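Local coordinates for protein putative acyl-CoA dehydrogenase (PDB 5JSC) that is of unknown function but belongs to the acyl-CoA dehydrogenase family and holds flavin-adenine dinucleotide in an assembly of four chains, at residues C[86-91]-C[324-329]; C[23-28]-C[318-323]. All coordinates share one frame; numbering follows the deposited sequence.

Interaction 1 (C[86-91]-C[324-329]). With SO4 (sulfate ion), chain R; SO4 (sulfate ion), chain Q.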
# COMPACT_ATOMS: atom_id res chain seq x y z
N ILE C 86 32.39 -13.00 14.59
CA ILE C 86 31.38 -13.67 13.79
C ILE C 86 31.22 -12.88 12.50
O ILE C 86 30.92 -11.68 12.53
CB ILE C 86 30.04 -13.79 14.55
CG1 ILE C 86 30.20 -14.78 15.71
CG2 ILE C 86 28.91 -14.20 13.59
CD1 ILE C 86 29.09 -14.76 16.72
N ASP C 87 31.47 -13.54 11.37
CA ASP C 87 31.36 -12.95 10.03
C ASP C 87 29.87 -12.87 9.69
O ASP C 87 29.26 -13.87 9.31
CB ASP C 87 32.14 -13.81 9.04
CG ASP C 87 32.17 -13.25 7.62
OD1 ASP C 87 31.31 -12.43 7.25
OD2 ASP C 87 33.07 -13.66 6.86
N THR C 88 29.29 -11.67 9.86
CA THR C 88 27.86 -11.48 9.65
C THR C 88 27.48 -11.76 8.21
O THR C 88 26.43 -12.35 7.94
CB THR C 88 27.44 -10.06 10.02
OG1 THR C 88 28.16 -9.62 11.18
CG2 THR C 88 25.95 -10.01 10.33
N ARG C 89 28.31 -11.33 7.26
CA ARG C 89 28.01 -11.59 5.86
C ARG C 89 27.96 -13.09 5.58
O ARG C 89 27.09 -13.57 4.84
CB ARG C 89 29.05 -10.91 4.97
CG ARG C 89 28.91 -9.39 4.95
CD ARG C 89 30.11 -8.69 4.34
NE ARG C 89 31.25 -8.73 5.25
CZ ARG C 89 32.45 -8.24 4.96
NH1 ARG C 89 32.67 -7.69 3.78
NH2 ARG C 89 33.43 -8.31 5.86
N ALA C 90 28.88 -13.85 6.18
CA ALA C 90 28.87 -15.30 6.00
C ALA C 90 27.62 -15.92 6.60
O ALA C 90 26.95 -16.73 5.95
CB ALA C 90 30.13 -15.91 6.61
N VAL C 91 27.28 -15.56 7.85
CA VAL C 91 26.08 -16.13 8.47
C VAL C 91 24.84 -15.81 7.63
O VAL C 91 23.97 -16.67 7.43
CB VAL C 91 25.92 -15.63 9.92
CG1 VAL C 91 24.56 -16.08 10.48
CG2 VAL C 91 27.05 -16.16 10.79
N LEU C 324 28.31 -3.61 7.53
CA LEU C 324 28.58 -2.59 8.55
C LEU C 324 28.96 -3.23 9.88
O LEU C 324 29.93 -2.79 10.53
CB LEU C 324 27.36 -1.68 8.70
CG LEU C 324 27.50 -0.54 9.70
CD1 LEU C 324 28.74 0.31 9.42
CD2 LEU C 324 26.23 0.32 9.68
N ARG C 325 28.24 -4.26 10.30
CA ARG C 325 28.61 -4.94 11.54
C ARG C 325 30.00 -5.55 11.42
O ARG C 325 30.77 -5.55 12.40
CB ARG C 325 27.59 -6.03 11.88
CG ARG C 325 27.77 -6.54 13.29
CD ARG C 325 26.99 -7.81 13.64
NE ARG C 325 27.53 -8.30 14.90
CZ ARG C 325 28.45 -9.26 15.02
NH1 ARG C 325 28.89 -9.92 13.96
NH2 ARG C 325 28.89 -9.59 16.22
N ASP C 326 30.36 -6.01 10.23
CA ASP C 326 31.68 -6.59 9.99
C ASP C 326 32.79 -5.55 9.90
O ASP C 326 33.96 -5.92 9.75
CB ASP C 326 31.64 -7.44 8.71
CG ASP C 326 30.84 -8.72 8.90
OD1 ASP C 326 30.58 -9.11 10.06
OD2 ASP C 326 30.48 -9.36 7.89
N GLN C 327 32.45 -4.26 9.97
CA GLN C 327 33.45 -3.21 10.19
C GLN C 327 33.69 -2.97 11.67
O GLN C 327 34.52 -2.12 12.02
CB GLN C 327 33.02 -1.90 9.51
CG GLN C 327 32.60 -2.05 8.05
CD GLN C 327 33.66 -2.74 7.22
OE1 GLN C 327 34.77 -2.23 7.05
NE2 GLN C 327 33.32 -3.92 6.70
N GLY C 328 32.98 -3.69 12.53
CA GLY C 328 33.07 -3.48 13.96
C GLY C 328 32.10 -2.46 14.49
O GLY C 328 32.28 -1.98 15.61
N GLU C 329 31.08 -2.10 13.73
CA GLU C 329 30.15 -1.05 14.13
C GLU C 329 28.86 -1.65 14.68
O GLU C 329 28.46 -2.76 14.31
CB GLU C 329 29.82 -0.14 12.95
CG GLU C 329 31.04 0.61 12.45
CD GLU C 329 31.50 1.65 13.44
OE1 GLU C 329 30.67 2.48 13.86
OE2 GLU C 329 32.69 1.64 13.81
S SO4 R . 31.80 -9.98 16.87
O1 SO4 R . 32.26 -8.88 16.03
O2 SO4 R . 32.90 -10.38 17.75
O3 SO4 R . 30.67 -9.51 17.68
O4 SO4 R . 31.39 -11.10 16.04
S SO4 Q . 36.04 -6.24 4.60
O1 SO4 Q . 37.36 -5.83 4.13
O2 SO4 Q . 36.16 -7.48 5.36
O3 SO4 Q . 35.48 -5.20 5.46
O4 SO4 Q . 35.16 -6.44 3.45
O HOH W 1 32.10 -9.28 12.38

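Interaction 2 (C[23-28]-C[318-323])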
# COMPACT_ATOMS: atom_id res chain seq x y z
N TRP C 23 28.61 -7.43 -5.53
CA TRP C 23 28.60 -6.16 -4.81
C TRP C 23 29.85 -6.03 -3.94
O TRP C 23 30.31 -7.02 -3.36
CB TRP C 23 27.37 -6.04 -3.90
CG TRP C 23 26.07 -6.05 -4.60
CD1 TRP C 23 25.84 -5.80 -5.92
CD2 TRP C 23 24.80 -6.31 -4.00
NE1 TRP C 23 24.49 -5.90 -6.19
CE2 TRP C 23 23.83 -6.22 -5.03
CE3 TRP C 23 24.39 -6.65 -2.71
CZ2 TRP C 23 22.47 -6.44 -4.79
CZ3 TRP C 23 23.03 -6.86 -2.47
CH2 TRP C 23 22.09 -6.76 -3.51
N PRO C 24 30.38 -4.81 -3.80
CA PRO C 24 31.59 -4.61 -2.99
C PRO C 24 31.35 -4.72 -1.49
O PRO C 24 32.30 -4.56 -0.71
CB PRO C 24 32.06 -3.21 -3.39
CG PRO C 24 30.83 -2.53 -3.89
CD PRO C 24 29.98 -3.59 -4.52
N PHE C 25 30.12 -4.98 -1.06
CA PHE C 25 29.89 -5.44 0.30
C PHE C 25 30.56 -6.78 0.57
O PHE C 25 30.79 -7.11 1.73
CB PHE C 25 28.39 -5.60 0.58
CG PHE C 25 27.62 -4.31 0.69
CD1 PHE C 25 28.05 -3.29 1.51
CD2 PHE C 25 26.43 -4.15 -0.01
CE1 PHE C 25 27.32 -2.12 1.63
CE2 PHE C 25 25.70 -2.98 0.10
CZ PHE C 25 26.14 -1.96 0.91
N PHE C 26 30.84 -7.57 -0.48
CA PHE C 26 31.34 -8.92 -0.32
C PHE C 26 32.83 -9.00 -0.62
O PHE C 26 33.36 -8.24 -1.44
CB PHE C 26 30.61 -9.90 -1.24
CG PHE C 26 29.17 -10.08 -0.90
CD1 PHE C 26 28.80 -10.72 0.27
CD2 PHE C 26 28.18 -9.62 -1.76
CE1 PHE C 26 27.47 -10.89 0.59
CE2 PHE C 26 26.83 -9.78 -1.45
CZ PHE C 26 26.47 -10.42 -0.27
N GLU C 27 33.49 -9.96 0.03
CA GLU C 27 34.86 -10.33 -0.26
C GLU C 27 34.89 -11.62 -1.06
O GLU C 27 33.89 -12.34 -1.14
CB GLU C 27 35.64 -10.51 1.05
CG GLU C 27 35.86 -9.20 1.76
CD GLU C 27 36.69 -8.23 0.92
OE1 GLU C 27 37.58 -8.70 0.18
OE2 GLU C 27 36.43 -7.01 0.98
N PRO C 28 36.03 -11.95 -1.71
CA PRO C 28 36.09 -13.21 -2.46
C PRO C 28 35.70 -14.43 -1.64
O PRO C 28 35.03 -15.33 -2.16
CB PRO C 28 37.56 -13.27 -2.91
CG PRO C 28 37.93 -11.84 -3.06
CD PRO C 28 37.22 -11.11 -1.94
N VAL C 318 20.02 -6.11 3.78
CA VAL C 318 20.64 -7.20 4.53
C VAL C 318 22.15 -7.05 4.54
O VAL C 318 22.80 -7.06 5.59
CB VAL C 318 20.24 -8.57 3.95
CG1 VAL C 318 21.11 -9.68 4.53
CG2 VAL C 318 18.77 -8.85 4.21
N TYR C 319 22.74 -6.90 3.35
CA TYR C 319 24.20 -6.95 3.28
C TYR C 319 24.84 -5.60 3.57
O TYR C 319 26.00 -5.58 3.98
CB TYR C 319 24.62 -7.56 1.93
CG TYR C 319 24.22 -9.03 1.98
CD1 TYR C 319 24.92 -9.92 2.79
CD2 TYR C 319 23.08 -9.50 1.31
CE1 TYR C 319 24.53 -11.25 2.90
CE2 TYR C 319 22.69 -10.83 1.42
CZ TYR C 319 23.42 -11.70 2.22
OH TYR C 319 23.05 -13.02 2.35
N ARG C 320 24.10 -4.49 3.49
CA ARG C 320 24.59 -3.26 4.09
C ARG C 320 24.76 -3.44 5.59
O ARG C 320 25.80 -3.10 6.16
CB ARG C 320 23.64 -2.09 3.80
CG ARG C 320 24.10 -0.72 4.34
CD ARG C 320 23.72 -0.48 5.81
NE ARG C 320 22.27 -0.44 6.01
CZ ARG C 320 21.55 0.68 5.97
NH1 ARG C 320 22.13 1.85 5.76
NH2 ARG C 320 20.23 0.62 6.15
N ALA C 321 23.73 -3.98 6.26
CA ALA C 321 23.83 -4.19 7.70
C ALA C 321 24.92 -5.18 8.05
O ALA C 321 25.68 -4.97 9.01
CB ALA C 321 22.48 -4.66 8.26
N ALA C 322 25.02 -6.28 7.30
CA ALA C 322 26.04 -7.28 7.62
C ALA C 322 27.44 -6.74 7.38
O ALA C 322 28.34 -6.92 8.21
CB ALA C 322 25.80 -8.56 6.80
N TRP C 323 27.64 -6.04 6.26
CA TRP C 323 28.93 -5.40 6.00
C TRP C 323 29.28 -4.41 7.10
O TRP C 323 30.43 -4.38 7.58
CB TRP C 323 28.90 -4.71 4.63
CG TRP C 323 30.05 -3.79 4.41
CD1 TRP C 323 31.29 -4.12 3.91
CD2 TRP C 323 30.10 -2.40 4.71
NE1 TRP C 323 32.09 -3.00 3.88
CE2 TRP C 323 31.39 -1.93 4.37
CE3 TRP C 323 29.17 -1.48 5.24
CZ2 TRP C 323 31.78 -0.60 4.53
CZ3 TRP C 323 29.56 -0.16 5.40
CH2 TRP C 323 30.85 0.27 5.04

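Interaction 1 (C[86-91]-C[324-329])
Asp326, just past the C-terminal end of helix 298-325, places its carboxylate against the first turn of helix 88-101 and takes up amide groups that the helix itself cannot use. Thr88 N reaches the syn lone pair of Asp326 OD1 at 2.9 Å, and Thr88 OG1 donates to that same oxygen at 2.7 Å, but from 41° out of the carboxylate plane. Both donors can meet one acceptor because the hydroxyl sits beside the backbone N of its own residue, chi1 -38°. The other oxygen serves Arg89 twice: its backbone N arrives on the syn side, 3.0 Å from Asp326 OD2, while its NE forms a salt bridge to OD2 through the anti lone pair at 2.8 Å.

The conventional N-cap is Asp87, whose OD1 accepts from Ala90 N at 3.0 Å. A helix start thus receives two carboxylates, one of its own and one supplied by the C-terminal domain. Asp87 OD1 and Asp326 OD2 are two acceptors 3.2 Å apart, a repulsion that the helix N-terminus and Arg89 probably offset; Arg29 pairs with the other oxygen of Asp87. Beyond Asp326 the chain turns away through a Schellman motif at Gly328.

Arg325 approaches with its chain extended from CG to NE. Its NH1 donates to Thr88 OG1 at 2.9 Å, almost exactly in the guanidinium plane, and weakly to Ile86 O, so the threonine hydroxyl both receives and gives a bond. A water donates to Ile86 O and Asp326 OD1. Arg89 NH1 and NH2, together with Gln327 NE2, bind one sulfate ion, and Ile86 N donates to another; both ions probably come from the crystallisation liquor.

Interaction 2 (C[23-28]-C[318-323])
Phe25 lays one face of its ring against the backbone of helix 298-325, and the neighbouring side chains are turned to fit round it. Arg320 CA stands over that face in a CH-pi contact, 4.0 Å from the ring centroid, and Tyr319 O lies over the same face, likewise off centre. That carbonyl already accepts from Trp323 N inside the helix. At the far end of the ring, Phe25 CZ touches Arg320 CB at 3.8 Å, the two side chains running alongside each other before the arginine bends away at chi2 and chi3.

Trp323 crosses Phe25 at about a right angle. With CG anti to the backbone N, chi1 167°, the indole presents one face to Phe25 CD1, while Trp323 CB meets Phe25 CD1 at 3.5 Å. The Phe25 ring and the five-membered ring of the indole are inclined at 51°, an oblique pair. One helical turn before Trp323, Tyr319 makes a similarly slanted pair with Phe26, the rings 54° apart and their centroids 4.8 Å apart. Here Phe26 CZ presses on the tyrosine face, off centre, and touches Tyr319 CD1 at 3.5 Å; Val318 CG1 sits over the middle of the opposite face.

The type I turn of residues 23-26, ahead of helix 28-44, thereby seats two successive phenylalanines on one face of the long C-terminal-domain helix. The spot is also a subunit boundary, where Phe25 packs edge-to-face with Phe25 of the second subunit. The polar ends of the helix side chains find their partners beyond the two segments: Tyr319 OH bonds to Glu96, and Arg320 NH2 forms a salt bridge with Asp312 of the second subunit. Cohesion between the two segments therefore rests on dispersion and close fit of tilted rings, which set position by shape.

How the interactions relate
Both interactions are built on the last turns of helix 298-325 and its exit, their centres lie about 9 Å apart, and both touch the second subunit. Interaction 2 is the buried one, aromatic, with no polar bond between its own two segments; the second subunit helps to bury its rings. Interaction 1, only partly buried, lies where that helix ends and is almost wholly polar, with charges, a water and sulfate ions. Arg89 joins them: its NH1 probably donates to Phe25 O at 2.8 Å, and its CG packs on Ala322 CB. The end of helix 298-325 thus meets the start of helix 88-101 mainly through polar and charged groups, illustrating how one helix can offer rings along its body and charge at its end.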